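Local coordinates for protein UDP-N-acetylglucosamine 2-epimerase (Listeria monocytogenes, PDB 3OT5) that probably interconverts UDP-N-acetylglucosamine and UDP-N-acetylmannosamine by epimerising the sugar at C2, at residues A[94-106]-A[125-137]. Numbering follows the deposited sequence.
Sequences TLAEITSRVMNGI and TTSFAAGLATFYQ
Met103 lies along the flank of helix 125-136. Its CB and CG pass beside Ala129 O, CB at 4.0 Å, while CG also borders the methyl of Ala133. CG stands anti to the backbone N (chi1 176°) and the chain stays extended through chi2, which carries SD out to Leu132 CD2 at 3.6 Å. There the sulfur also meets Tyr136: SD is 5.3 Å from the ring centroid and 78° off the ring normal, a Met-aromatic contact at the ring edge, while Leu132 CD1 sits over one face of that ring, toward its rim. A bend at chi3 turns CE back toward its own helix, so the sulfur makes the outer contact.

The segments 95-106 and 125-136 cross at -42°, their axes 7.9 Å apart at closest approach, a spacing allowed by the small residues Ala129, Ala130 and Ala133. Val102 CG1 presses on Ala129 CB at 3.5 Å, tighter than usual for two carbons, and Ile106 spreads CG1 and CG2 over Ala130 and Ala133. Near the N-terminal ends of both helices, Thr99 OG1 lies 3.2 Å from Thr125 CG2, but it donates back to Leu95 O, 2.7 Å away.

Both helices flank the parallel sheet of the N-terminal Rossmann-like domain, helix 125-136 also resting on strand 117-121 through Ala130 and Thr134. Thr99 spends its hydroxyl on its own helix, and Thr125 and Thr126 pair theirs with Asn162 and Thr124, so apolar and sulfur contacts hold the helices together, which suggests that shape, more than polar pairing, sets the fit.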
# COMPACT_ATOMS: atom_id res chain seq x y z
N THR A 94 -21.54 14.76 -1.06
CA THR A 94 -20.55 15.49 -1.82
C THR A 94 -19.25 15.49 -1.04
O THR A 94 -19.19 15.08 0.13
CB THR A 94 -20.94 16.96 -2.08
OG1 THR A 94 -20.84 17.72 -0.86
CG2 THR A 94 -22.37 17.06 -2.68
N LEU A 95 -18.20 15.98 -1.69
CA LEU A 95 -16.90 16.06 -1.09
C LEU A 95 -16.92 17.06 0.07
O LEU A 95 -16.29 16.85 1.12
CB LEU A 95 -15.90 16.49 -2.14
CG LEU A 95 -14.46 16.34 -1.71
CD1 LEU A 95 -14.22 14.97 -1.04
CD2 LEU A 95 -13.57 16.53 -2.93
N ALA A 96 -17.65 18.16 -0.12
CA ALA A 96 -17.77 19.19 0.89
C ALA A 96 -18.43 18.63 2.15
O ALA A 96 -18.02 18.95 3.25
CB ALA A 96 -18.60 20.36 0.36
N GLU A 97 -19.43 17.78 1.97
CA GLU A 97 -20.17 17.21 3.08
C GLU A 97 -19.40 16.16 3.84
O GLU A 97 -19.47 16.11 5.07
CB GLU A 97 -21.49 16.64 2.57
CG GLU A 97 -22.44 17.72 2.12
CD GLU A 97 -23.60 17.19 1.29
OE1 GLU A 97 -24.61 17.92 1.16
OE2 GLU A 97 -23.49 16.05 0.77
N ILE A 98 -18.65 15.34 3.12
CA ILE A 98 -17.83 14.31 3.72
C ILE A 98 -16.80 14.98 4.60
O ILE A 98 -16.57 14.59 5.74
CB ILE A 98 -17.12 13.45 2.63
CG1 ILE A 98 -18.15 12.63 1.83
CG2 ILE A 98 -16.11 12.50 3.25
CD1 ILE A 98 -17.54 11.85 0.63
N THR A 99 -16.19 16.02 4.06
CA THR A 99 -15.15 16.78 4.75
C THR A 99 -15.70 17.42 6.02
O THR A 99 -15.12 17.28 7.08
CB THR A 99 -14.57 17.84 3.82
OG1 THR A 99 -14.06 17.19 2.64
CG2 THR A 99 -13.47 18.65 4.49
N SER A 100 -16.83 18.10 5.91
CA SER A 100 -17.42 18.72 7.08
C SER A 100 -17.82 17.67 8.15
O SER A 100 -17.55 17.85 9.34
CB SER A 100 -18.61 19.58 6.68
OG SER A 100 -19.53 18.82 5.94
N ARG A 101 -18.45 16.57 7.73
CA ARG A 101 -18.85 15.53 8.69
C ARG A 101 -17.68 14.93 9.46
O ARG A 101 -17.76 14.74 10.67
CB ARG A 101 -19.66 14.42 8.02
CG ARG A 101 -21.09 14.83 7.69
CD ARG A 101 -21.89 13.65 7.18
NE ARG A 101 -23.30 13.99 7.04
CZ ARG A 101 -23.86 14.50 5.94
NH1 ARG A 101 -23.13 14.75 4.86
NH2 ARG A 101 -25.16 14.77 5.93
N VAL A 102 -16.61 14.62 8.74
CA VAL A 102 -15.42 14.04 9.34
C VAL A 102 -14.69 15.05 10.25
O VAL A 102 -14.19 14.68 11.34
CB VAL A 102 -14.42 13.55 8.25
CG1 VAL A 102 -13.13 13.20 8.86
CG2 VAL A 102 -15.00 12.36 7.47
N MET A 103 -14.62 16.30 9.80
CA MET A 103 -13.96 17.35 10.54
C MET A 103 -14.69 17.66 11.84
O MET A 103 -14.06 17.79 12.88
CB MET A 103 -13.88 18.61 9.68
CG MET A 103 -13.27 19.81 10.39
SD MET A 103 -13.42 21.28 9.36
CE MET A 103 -15.18 21.35 9.06
N ASN A 104 -16.00 17.78 11.77
CA ASN A 104 -16.80 18.06 12.97
C ASN A 104 -16.81 16.86 13.90
O ASN A 104 -16.77 17.01 15.12
CB ASN A 104 -18.22 18.47 12.59
CG ASN A 104 -18.27 19.83 11.94
OD1 ASN A 104 -17.66 20.78 12.43
ND2 ASN A 104 -19.03 19.94 10.85
N GLY A 105 -16.83 15.66 13.31
CA GLY A 105 -16.81 14.42 14.08
C GLY A 105 -15.49 14.29 14.81
O GLY A 105 -15.47 14.12 16.02
N ILE A 106 -14.39 14.39 14.08
CA ILE A 106 -13.06 14.29 14.67
C ILE A 106 -12.79 15.44 15.64
O ILE A 106 -12.15 15.24 16.66
CB ILE A 106 -11.98 14.21 13.60
CG1 ILE A 106 -12.17 12.92 12.77
CG2 ILE A 106 -10.61 14.20 14.24
CD1 ILE A 106 -12.15 11.65 13.63
N THR A 125 -9.54 12.05 1.96
CA THR A 125 -10.25 13.21 2.46
C THR A 125 -10.44 13.13 3.96
O THR A 125 -10.41 14.15 4.64
CB THR A 125 -11.56 13.33 1.73
OG1 THR A 125 -11.24 13.63 0.38
CG2 THR A 125 -12.46 14.45 2.34
N THR A 126 -10.63 11.91 4.46
CA THR A 126 -10.79 11.68 5.89
C THR A 126 -9.54 12.13 6.64
O THR A 126 -9.63 12.80 7.64
CB THR A 126 -11.11 10.21 6.17
OG1 THR A 126 -10.14 9.38 5.50
CG2 THR A 126 -12.48 9.86 5.65
N SER A 127 -8.36 11.80 6.11
CA SER A 127 -7.11 12.19 6.74
C SER A 127 -6.90 13.69 6.80
O SER A 127 -6.41 14.23 7.80
CB SER A 127 -5.93 11.56 6.02
OG SER A 127 -5.95 10.18 6.27
N PHE A 128 -7.23 14.36 5.71
CA PHE A 128 -7.10 15.80 5.67
C PHE A 128 -8.03 16.44 6.66
O PHE A 128 -7.63 17.30 7.44
CB PHE A 128 -7.38 16.33 4.27
CG PHE A 128 -7.82 17.77 4.25
CD1 PHE A 128 -6.96 18.78 4.63
CD2 PHE A 128 -9.11 18.10 3.85
CE1 PHE A 128 -7.36 20.09 4.61
CE2 PHE A 128 -9.51 19.41 3.81
CZ PHE A 128 -8.64 20.41 4.20
N ALA A 129 -9.28 15.99 6.65
CA ALA A 129 -10.31 16.54 7.53
C ALA A 129 -9.96 16.35 9.01
O ALA A 129 -10.14 17.24 9.84
CB ALA A 129 -11.66 15.92 7.22
N ALA A 130 -9.49 15.16 9.32
CA ALA A 130 -9.11 14.82 10.68
C ALA A 130 -7.88 15.64 11.05
O ALA A 130 -7.71 16.05 12.21
CB ALA A 130 -8.84 13.32 10.79
N GLY A 131 -7.02 15.89 10.07
CA GLY A 131 -5.83 16.68 10.29
C GLY A 131 -6.20 18.08 10.67
O GLY A 131 -5.66 18.66 11.62
N LEU A 132 -7.14 18.64 9.93
CA LEU A 132 -7.61 19.97 10.18
C LEU A 132 -8.27 20.06 11.56
O LEU A 132 -8.06 21.05 12.29
CB LEU A 132 -8.59 20.37 9.08
CG LEU A 132 -9.14 21.79 9.14
CD1 LEU A 132 -8.03 22.83 9.08
CD2 LEU A 132 -10.11 21.95 8.01
N ALA A 133 -9.06 19.06 11.94
CA ALA A 133 -9.69 19.09 13.27
C ALA A 133 -8.59 19.01 14.34
O ALA A 133 -8.70 19.61 15.39
CB ALA A 133 -10.70 17.96 13.45
N THR A 134 -7.52 18.28 14.03
CA THR A 134 -6.37 18.14 14.91
C THR A 134 -5.71 19.52 15.12
O THR A 134 -5.37 19.92 16.25
CB THR A 134 -5.37 17.09 14.34
OG1 THR A 134 -6.00 15.80 14.33
CG2 THR A 134 -4.10 17.01 15.15
N PHE A 135 -5.57 20.28 14.03
CA PHE A 135 -5.00 21.61 14.11
C PHE A 135 -5.93 22.54 14.89
O PHE A 135 -5.49 23.31 15.75
CB PHE A 135 -4.76 22.20 12.73
CG PHE A 135 -4.47 23.67 12.76
CD1 PHE A 135 -3.26 24.12 13.24
CD2 PHE A 135 -5.39 24.58 12.30
CE1 PHE A 135 -2.99 25.47 13.28
CE2 PHE A 135 -5.12 25.94 12.34
CZ PHE A 135 -3.94 26.38 12.84
N TYR A 136 -7.22 22.47 14.59
CA TYR A 136 -8.17 23.31 15.31
C TYR A 136 -8.11 23.03 16.79
O TYR A 136 -8.22 23.94 17.59
CB TYR A 136 -9.60 23.19 14.79
CG TYR A 136 -9.82 23.76 13.41
CD1 TYR A 136 -9.08 24.86 12.97
CD2 TYR A 136 -10.88 23.33 12.61
CE1 TYR A 136 -9.30 25.43 11.73
CE2 TYR A 136 -11.12 23.92 11.35
CZ TYR A 136 -10.33 24.97 10.93
OH TYR A 136 -10.54 25.58 9.73
N GLN A 137 -7.85 21.77 17.15
CA GLN A 137 -7.75 21.37 18.55
C GLN A 137 -6.36 21.57 19.12
O GLN A 137 -6.09 21.19 20.26
CB GLN A 137 -8.16 19.91 18.71
CG GLN A 137 -9.60 19.71 18.44
CD GLN A 137 -10.44 20.43 19.42
OE1 GLN A 137 -10.10 20.52 20.60
NE2 GLN A 137 -11.58 20.95 18.96